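Local coordinates for phenylalanyl-tRNA synthetase beta chain (Bacteroides fragilis, PDB 3IG2), which forms, with the alpha subunit, the tetrameric ligase that charges tRNA(Phe) with L-phenylalanine at the cost of ATP, this chain being the beta-subunit core domain, at residues Q10-V13 against A14-L17; L30-A33 against A34-D37; V188-K191 against M192-A195. All coordinates share one frame; numbering follows the deposited sequence.

Interaction 1 (Q10-V13 against A14-L17); sequences QNLV and AEQL
The carbonyl oxygen of N11 takes the amide of E15, N to O 2.9 Å with an N-H...O angle of 163°, and the glutamate side chain then folds back over the same residue. E15 CG lies beside its own backbone N (chi1 -60°), which brings it within 3.0 Å of N11 O. From there the extended chain carries the carboxylate out to the asparagine amide. N11 answers by swinging its amide toward the following turn, CG trans to its backbone N. The two groups meet at a slant, their planes 68° apart, and N11 ND2 gives E15 OE2 a weak hydrogen bond of 3.2 Å, well bent at the hydrogen.

The inward side of the helix is apolar. V13 and L17 lie side by side and point the same way, V13 CG1 resting 3.8 Å from L17 CD1, while the amide of L17 bonds to V13 O. Both pack on the sheet, V13 on L115 of strand 109-121 and L17 on F87 of strand 85-95, and V13 also touches I147 of helix 134-150 and W209 of helix 209-212. Q10, also on this helix, sends OE1 to Y113 and NE2 to S6.

One i to i+4 spacing thus serves two chemistries along helix 6-19. A buried hydrocarbon pair seats the helix on the sheet, and an exposed amide-carboxylate pair, bent and weak, probably adds little to a helix already held by its backbone bonds.

Interaction 2 (L30-A33 against A34-D37); sequences LTRA and AYYD
A34 opens the turn by laying its methyl against R32: CB sits over the centre of one guanidinium face, 3.8 Å from R32 CZ. The arginine arrives there by an extended chain, CG trans to the backbone N (chi1 172°), and its charge is met by D57 in a salt bridge through NH1.

Y35 comes next and crosses the same arginine from another side. Its amide bonds to R32 O at 3.1 Å, approaching from above the carbonyl plane, as suits the tight 3-10 turn. The ring is roofed by the aliphatic part of R32 in a CH-pi contact, CB standing 3.9 Å from the ring centroid and only 10° off the normal, so it is hydrocarbon that the arginine lays over the ring face. The guanidinium stands perpendicular to the ring, with Y35 CE1 near its edge. T31 OG1 lies obliquely to the ring, 3.7 Å from Y35 CE2.

Y36 repeats the turn bond, N to A33 O at 2.9 Å, and presents its ring edge to that same oxygen. A water 2.6 Å from Y36 OH also reaches T31 OG1, spanning the start and end of the turn; Y36 OH is bonded as well to the backbone N of Q63. D37 closes the segment through a second water, which donates both to OD2 and to A33 O; that carbonyl therefore serves amide and water together.

The turn follows edge strand 30-31, which pairs with strand 60-61 in the small three-stranded antiparallel sheet. Both tyrosines reach across to helix 66-75: Y35 bonds E71 through its hydroxyl and meets F67, Y36 sets its ring edge-to-face with F67, and F196, just beyond helix 190-195, also touches Y35.

Interaction 3 (V188-K191 against M192-A195); sequences VTKK and MLKA
From T189 the chain turns out of strand 181-188 into helix 190-195, where the amides of L193, K194 and A195 bond to the carbonyls of T189, K190 and K191, L193 N lying 3.1 Å from T189 O and in its carbonyl plane.

The first side chain in the helix start is T189 itself. Its OG1 sits between the backbone N and the carbonyl carbon (chi1 72°), and from there it accepts the amide of M192, N to OG1 3.2 Å, with an N-H...O angle of 153°. The hydroxyl thus satisfies an amide of the first turn. The same oxygen is also close to the selenomethionine side chain, 3.3 Å from M192 CB, so cap and hydrophobic side chain share one corner.

V188, the last residue of the strand, supplies the apolar half of the junction. Its CG1, trans to the backbone N, spans two helix residues: it meets M192 CB at 3.9 Å, crossing that side chain at about a right angle, and L193 CD2 at 3.9 Å, more obliquely. The bend of M192 at chi2 takes SE away from V188, and the side chain packs on L66 and F67 of helix 66-75. L193 turns to V202 of strand 200-207, on which V188 also rests. The lysines K190, K191 and K194 occupy the exposed side.

T189 is thus a threonine N-cap where the C-terminal end of inner strand 181-188 passes into helix 190-195, the helical link to the neighbouring antiparallel strand 200-207 of the class II synthetase-like core.

All three contacts are local, yet their chemistry follows their place in the fold. Interaction 1 is mid-helix and packs V13 and L17 on the large mixed sheet; interaction 3 is a helix start that joins that sheet, at V202, to helix 66-75. The exposed residues are polar in interaction 1 and mostly lysines in interaction 3. Interaction 2 is mainly a surface contact, a 3-10 turn off the small sheet, which relies on aromatic rings, an arginine chain and waters instead of aliphatic pairs. Interaction 1 lies across the chain's centre from the other two, with centres about 30 and 29 Å away. Interactions 2 and 3, nearest atoms about 6 Å apart, both lean on F67.

Interaction 1 (Q10-V13 against A14-L17)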
ATOM      1  N   GLN B  10       3.449  18.742  13.884  1.00 12.19           N
ATOM      2  CA  GLN B  10       4.698  18.045  13.636  1.00 12.83           C
ATOM      3  C   GLN B  10       4.481  16.537  13.670  1.00 12.57           C
ATOM      4  O   GLN B  10       5.004  15.821  12.827  1.00 12.53           O
ATOM      5  CB  GLN B  10       5.749  18.380  14.697  1.00 13.02           C
ATOM      6  CG  GLN B  10       6.390  19.748  14.548  1.00 15.13           C
ATOM      7  CD  GLN B  10       7.504  19.980  15.564  1.00 15.70           C
ATOM      8  OE1 GLN B  10       8.484  19.211  15.626  1.00 14.40           O
ATOM      9  NE2 GLN B  10       7.378  21.064  16.346  1.00 12.86           N
ATOM     10  N   ASN B  11       3.723  16.072  14.663  1.00 12.37           N
ATOM     11  CA  ASN B  11       3.429  14.656  14.815  1.00 12.80           C
ATOM     12  C   ASN B  11       2.623  14.159  13.610  1.00 12.61           C
ATOM     13  O   ASN B  11       2.933  13.097  13.049  1.00 12.59           O
ATOM     14  CB  ASN B  11       2.690  14.376  16.129  1.00 13.00           C
ATOM     15  CG  ASN B  11       2.276  12.910  16.261  1.00 14.68           C
ATOM     16  OD1 ASN B  11       3.130  12.014  16.345  1.00 14.71           O
ATOM     17  ND2 ASN B  11       0.963  12.660  16.265  1.00 15.50           N
ATOM     18  N   LEU B  12       1.625  14.944  13.195  1.00 12.14           N
ATOM     19  CA  LEU B  12       0.760  14.575  12.080  1.00 12.23           C
ATOM     20  C   LEU B  12       1.585  14.449  10.789  1.00 12.84           C
ATOM     21  O   LEU B  12       1.435  13.484  10.034  1.00 12.10           O
ATOM     22  CB  LEU B  12      -0.349  15.612  11.921  1.00 12.28           C
ATOM     23  CG  LEU B  12      -1.815  15.350  12.339  1.00 14.32           C
ATOM     24  CD1 LEU B  12      -2.069  14.102  13.223  1.00 13.75           C
ATOM     25  CD2 LEU B  12      -2.452  16.616  12.948  1.00 13.90           C
ATOM     26  N   VAL B  13       2.477  15.413  10.559  1.00 12.23           N
ATOM     27  CA  VAL B  13       3.343  15.387   9.364  1.00 12.62           C
ATOM     28  C   VAL B  13       4.335  14.229   9.380  1.00 13.01           C
ATOM     29  O   VAL B  13       4.562  13.597   8.342  1.00 13.43           O
ATOM     30  CB  VAL B  13       4.041  16.747   9.132  1.00 12.31           C
ATOM     31  CG1 VAL B  13       5.123  16.643   8.066  1.00 12.33           C
ATOM     32  CG2 VAL B  13       2.994  17.795   8.694  1.00 11.84           C
ATOM     33  N   ALA B  14       4.874  13.929  10.565  1.00 13.43           N
ATOM     34  CA  ALA B  14       5.769  12.794  10.758  1.00 14.00           C
ATOM     35  C   ALA B  14       5.066  11.480  10.448  1.00 14.63           C
ATOM     36  O   ALA B  14       5.629  10.626   9.746  1.00 14.66           O
ATOM     37  CB  ALA B  14       6.328  12.775  12.172  1.00 13.47           C
ATOM     38  N   GLU B  15       3.851  11.314  10.970  1.00 14.29           N
ATOM     39  CA  GLU B  15       3.060  10.106  10.727  1.00 14.80           C
ATOM     40  C   GLU B  15       2.763   9.942   9.240  1.00 15.14           C
ATOM     41  O   GLU B  15       2.829   8.826   8.704  1.00 14.87           O
ATOM     42  CB  GLU B  15       1.763  10.127  11.542  1.00 14.64           C
ATOM     43  CG  GLU B  15       1.990  10.202  13.065  1.00 16.26           C
ATOM     44  CD  GLU B  15       0.694  10.109  13.881  1.00 18.09           C
ATOM     45  OE1 GLU B  15      -0.388  10.397  13.320  1.00 19.33           O
ATOM     46  OE2 GLU B  15       0.748   9.735  15.080  1.00 17.92           O
ATOM     47  N   GLN B  16       2.446  11.055   8.573  1.00 15.13           N
ATOM     48  CA  GLN B  16       2.163  11.031   7.147  1.00 15.24           C
ATOM     49  C   GLN B  16       3.392  10.643   6.334  1.00 14.78           C
ATOM     50  O   GLN B  16       3.308   9.797   5.438  1.00 14.66           O
ATOM     51  CB  GLN B  16       1.654  12.379   6.678  1.00 15.77           C
ATOM     52  CG  GLN B  16       1.446  12.456   5.185  1.00 18.27           C
ATOM     53  CD  GLN B  16       0.946  13.815   4.767  1.00 22.43           C
ATOM     54  OE1 GLN B  16       1.696  14.619   4.212  1.00 25.46           O
ATOM     55  NE2 GLN B  16      -0.305  14.102   5.076  1.00 21.16           N
ATOM     56  N   LEU B  17       4.536  11.236   6.660  1.00 14.29           N
ATOM     57  CA  LEU B  17       5.779  10.920   5.966  1.00 13.59           C
ATOM     58  C   LEU B  17       6.208   9.467   6.194  1.00 13.72           C
ATOM     59  O   LEU B  17       6.612   8.791   5.238  1.00 13.60           O
ATOM     60  CB  LEU B  17       6.899  11.903   6.361  1.00 13.09           C
ATOM     61  CG  LEU B  17       6.705  13.334   5.856  1.00 13.57           C
ATOM     62  CD1 LEU B  17       7.699  14.317   6.469  1.00 13.39           C
ATOM     63  CD2 LEU B  17       6.788  13.365   4.322  1.00 13.19           C
TER

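Interaction 2 (L30-A33 against A34-D37)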
ATOM      1  N   LEU B  30      25.992  20.972  15.632  1.00 11.58           N
ATOM      2  CA  LEU B  30      27.386  21.425  15.506  1.00 12.16           C
ATOM      3  C   LEU B  30      27.914  20.867  14.180  1.00 12.19           C
ATOM      4  O   LEU B  30      27.780  19.667  13.914  1.00 12.38           O
ATOM      5  CB  LEU B  30      28.227  20.923  16.680  1.00 11.44           C
ATOM      6  CG  LEU B  30      29.743  21.201  16.743  1.00 14.68           C
ATOM      7  CD1 LEU B  30      30.076  22.698  16.647  1.00 16.12           C
ATOM      8  CD2 LEU B  30      30.388  20.606  18.003  1.00 12.42           C
ATOM      9  N   THR B  31      28.494  21.736  13.358  1.00 11.75           N
ATOM     10  CA  THR B  31      28.871  21.348  11.999  1.00 11.99           C
ATOM     11  C   THR B  31      30.174  22.026  11.521  1.00 11.91           C
ATOM     12  O   THR B  31      30.882  22.673  12.318  1.00 12.16           O
ATOM     13  CB  THR B  31      27.697  21.631  11.034  1.00 11.26           C
ATOM     14  OG1 THR B  31      27.913  20.963   9.789  1.00 12.89           O
ATOM     15  CG2 THR B  31      27.553  23.121  10.789  1.00 10.58           C
ATOM     16  N   ARG B  32      30.448  21.886  10.225  1.00 11.37           N
ATOM     17  CA  ARG B  32      31.705  22.303   9.565  1.00 11.66           C
ATOM     18  C   ARG B  32      31.522  23.600   8.763  1.00 11.45           C
ATOM     19  O   ARG B  32      30.800  23.634   7.754  1.00 11.16           O
ATOM     20  CB  ARG B  32      32.164  21.162   8.646  1.00 11.31           C
ATOM     21  CG  ARG B  32      33.335  21.437   7.727  1.00 13.66           C
ATOM     22  CD  ARG B  32      33.873  20.101   7.221  1.00 16.06           C
ATOM     23  NE  ARG B  32      34.803  20.193   6.088  1.00 16.20           N
ATOM     24  CZ  ARG B  32      36.099  20.528   6.171  1.00 19.02           C
ATOM     25  NH1 ARG B  32      36.660  20.843   7.339  1.00 19.80           N
ATOM     26  NH2 ARG B  32      36.843  20.571   5.072  1.00 16.31           N
ATOM     27  N   ALA B  33      32.174  24.671   9.225  1.00 10.88           N
ATOM     28  CA  ALA B  33      32.103  25.983   8.585  1.00 11.12           C
ATOM     29  C   ALA B  33      32.495  25.934   7.079  1.00 11.45           C
ATOM     30  O   ALA B  33      31.941  26.668   6.258  1.00 11.75           O
ATOM     31  CB  ALA B  33      33.003  27.002   9.356  1.00 10.01           C
ATOM     32  N   ALA B  34      33.419  25.038   6.730  1.00 11.24           N
ATOM     33  CA  ALA B  34      33.947  24.959   5.365  1.00 11.15           C
ATOM     34  C   ALA B  34      32.892  24.482   4.369  1.00 10.93           C
ATOM     35  O   ALA B  34      33.021  24.728   3.180  1.00 10.40           O
ATOM     36  CB  ALA B  34      35.200  24.077   5.314  1.00 10.70           C
ATOM     37  N   TYR B  35      31.832  23.833   4.857  1.00 10.96           N
ATOM     38  CA  TYR B  35      30.720  23.484   4.001  1.00 11.71           C
ATOM     39  C   TYR B  35      30.113  24.741   3.372  1.00 12.49           C
ATOM     40  O   TYR B  35      29.577  24.694   2.286  1.00 12.49           O
ATOM     41  CB  TYR B  35      29.625  22.786   4.793  1.00 12.69           C
ATOM     42  CG  TYR B  35      29.859  21.350   5.232  1.00 12.61           C
ATOM     43  CD1 TYR B  35      30.802  20.528   4.604  1.00 11.62           C
ATOM     44  CD2 TYR B  35      29.083  20.810   6.263  1.00 12.77           C
ATOM     45  CE1 TYR B  35      30.951  19.196   4.991  1.00 13.46           C
ATOM     46  CE2 TYR B  35      29.213  19.481   6.659  1.00 13.34           C
ATOM     47  CZ  TYR B  35      30.150  18.688   6.014  1.00 12.92           C
ATOM     48  OH  TYR B  35      30.291  17.401   6.411  1.00 14.60           O
ATOM     49  N   TYR B  36      30.208  25.868   4.066  1.00 12.68           N
ATOM     50  CA  TYR B  36      29.558  27.093   3.625  1.00 12.93           C
ATOM     51  C   TYR B  36      30.444  27.982   2.727  1.00 13.37           C
ATOM     52  O   TYR B  36      30.003  29.025   2.251  1.00 13.34           O
ATOM     53  CB  TYR B  36      29.037  27.850   4.859  1.00 12.74           C
ATOM     54  CG  TYR B  36      28.005  27.050   5.633  1.00 12.89           C
ATOM     55  CD1 TYR B  36      26.632  27.185   5.357  1.00 12.35           C
ATOM     56  CD2 TYR B  36      28.393  26.124   6.617  1.00 12.27           C
ATOM     57  CE1 TYR B  36      25.679  26.436   6.050  1.00 11.28           C
ATOM     58  CE2 TYR B  36      27.443  25.379   7.311  1.00 11.56           C
ATOM     59  CZ  TYR B  36      26.088  25.538   7.017  1.00 12.42           C
ATOM     60  OH  TYR B  36      25.153  24.805   7.713  1.00 11.33           O
ATOM     61  N   ASP B  37      31.678  27.554   2.484  1.00 13.68           N
ATOM     62  CA  ASP B  37      32.634  28.335   1.693  1.00 14.63           C
ATOM     63  C   ASP B  37      32.097  28.745   0.338  1.00 14.39           C
ATOM     64  O   ASP B  37      31.669  27.907  -0.455  1.00 14.02           O
ATOM     65  CB  ASP B  37      33.931  27.552   1.512  1.00 15.66           C
ATOM     66  CG  ASP B  37      34.814  27.602   2.742  1.00 19.18           C
ATOM     67  OD1 ASP B  37      35.656  26.683   2.924  1.00 23.44           O
ATOM     68  OD2 ASP B  37      34.678  28.577   3.520  1.00 23.29           O
TER
HETATM   69  O   HOH W   1      25.752  22.322   8.082  1.00 16.53           O
HETATM   70  O   HOH W   2      33.046  28.935   5.759  1.00 20.42           O

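Interaction 3 (V188-K191 against M192-A195)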
ATOM      1  N   VAL B 188      19.325  18.736  -6.097  1.00 11.89           N
ATOM      2  CA  VAL B 188      20.606  19.178  -5.562  1.00 12.93           C
ATOM      3  C   VAL B 188      21.649  19.168  -6.679  1.00 12.74           C
ATOM      4  O   VAL B 188      21.654  18.261  -7.485  1.00 13.26           O
ATOM      5  CB  VAL B 188      21.067  18.295  -4.346  1.00 12.34           C
ATOM      6  CG1 VAL B 188      22.502  18.619  -3.886  1.00 11.29           C
ATOM      7  CG2 VAL B 188      20.097  18.415  -3.198  1.00 13.97           C
ATOM      8  N   THR B 189      22.518  20.174  -6.730  1.00 13.32           N
ATOM      9  CA  THR B 189      23.564  20.222  -7.768  1.00 14.27           C
ATOM     10  C   THR B 189      24.480  18.985  -7.737  1.00 15.05           C
ATOM     11  O   THR B 189      24.787  18.443  -6.680  1.00 14.94           O
ATOM     12  CB  THR B 189      24.456  21.490  -7.682  1.00 14.95           C
ATOM     13  OG1 THR B 189      25.322  21.406  -6.546  1.00 16.58           O
ATOM     14  CG2 THR B 189      23.626  22.764  -7.602  1.00 13.46           C
ATOM     15  N   LYS B 190      24.883  18.534  -8.919  1.00 15.62           N
ATOM     16  CA  LYS B 190      25.854  17.463  -9.072  1.00 15.95           C
ATOM     17  C   LYS B 190      27.170  17.717  -8.313  1.00 16.09           C
ATOM     18  O   LYS B 190      27.704  16.808  -7.665  1.00 15.93           O
ATOM     19  CB  LYS B 190      26.144  17.279 -10.553  1.00 15.88           C
ATOM     20  CG  LYS B 190      25.596  15.984 -11.113  1.00 18.06           C
ATOM     21  CD  LYS B 190      24.079  15.893 -11.086  1.00 18.82           C
ATOM     22  CE  LYS B 190      23.599  14.796 -12.049  1.00 19.75           C
ATOM     23  NZ  LYS B 190      24.156  14.926 -13.436  1.00 19.22           N
ATOM     24  N   LYS B 191      27.682  18.946  -8.402  1.00 15.86           N
ATOM     25  CA  LYS B 191      28.905  19.333  -7.695  1.00 16.04           C
ATOM     26  C   LYS B 191      28.751  19.021  -6.207  1.00 15.64           C
ATOM     27  O   LYS B 191      29.621  18.426  -5.588  1.00 15.10           O
ATOM     28  CB  LYS B 191      29.230  20.815  -7.963  1.00 16.28           C
ATOM     29  CG  LYS B 191      30.160  21.503  -6.957  1.00 16.93           C
ATOM     30  CD  LYS B 191      30.756  22.788  -7.569  1.00 16.57           C
ATOM     31  CE  LYS B 191      31.679  23.495  -6.586  1.00 17.39           C
ATOM     32  NZ  LYS B 191      32.222  24.784  -7.139  1.00 19.07           N
HETATM   33  N   MSE B 192      27.605  19.368  -5.644  1.00 16.04           N
HETATM   34  CA  MSE B 192      27.365  19.109  -4.228  1.00 16.59           C
HETATM   35  C   MSE B 192      27.235  17.640  -3.837  1.00 15.92           C
HETATM   36  O   MSE B 192      27.697  17.250  -2.777  1.00 16.32           O
HETATM   37  CB  MSE B 192      26.141  19.885  -3.776  1.00 17.02           C
HETATM   38  CG  MSE B 192      26.542  21.293  -3.515  1.00 19.98           C
HETATM   39 SE   MSE B 192      26.846  21.401  -1.630  1.00 21.39          SE
HETATM   40  CE  MSE B 192      24.907  21.503  -1.449  1.00 15.66           C
ATOM     41  N   LEU B 193      26.597  16.835  -4.674  1.00 14.64           N
ATOM     42  CA  LEU B 193      26.532  15.400  -4.421  1.00 14.56           C
ATOM     43  C   LEU B 193      27.953  14.830  -4.360  1.00 14.96           C
ATOM     44  O   LEU B 193      28.284  14.023  -3.492  1.00 15.47           O
ATOM     45  CB  LEU B 193      25.747  14.715  -5.553  1.00 14.19           C
ATOM     46  CG  LEU B 193      24.323  15.220  -5.731  1.00 12.95           C
ATOM     47  CD1 LEU B 193      23.664  14.608  -6.955  1.00 12.34           C
ATOM     48  CD2 LEU B 193      23.551  14.916  -4.488  1.00 14.10           C
ATOM     49  N   LYS B 194      28.778  15.258  -5.307  1.00 15.30           N
ATOM     50  CA  LYS B 194      30.143  14.780  -5.422  1.00 16.09           C
ATOM     51  C   LYS B 194      30.946  15.125  -4.173  1.00 15.97           C
ATOM     52  O   LYS B 194      31.617  14.272  -3.599  1.00 15.34           O
ATOM     53  CB  LYS B 194      30.791  15.409  -6.645  1.00 16.01           C
ATOM     54  CG  LYS B 194      32.233  15.018  -6.836  1.00 17.33           C
ATOM     55  CD  LYS B 194      32.339  13.621  -7.405  1.00 19.98           C
ATOM     56  CE  LYS B 194      32.298  13.631  -8.919  1.00 19.42           C
ATOM     57  NZ  LYS B 194      33.363  12.734  -9.460  1.00 21.18           N
ATOM     58  N   ALA B 195      30.853  16.380  -3.748  1.00 16.54           N
ATOM     59  CA  ALA B 195      31.604  16.825  -2.580  1.00 17.01           C
ATOM     60  C   ALA B 195      31.199  16.040  -1.336  1.00 17.00           C
ATOM     61  O   ALA B 195      31.982  15.962  -0.399  1.00 17.75           O
ATOM     62  CB  ALA B 195      31.426  18.323  -2.355  1.00 16.95           C
TER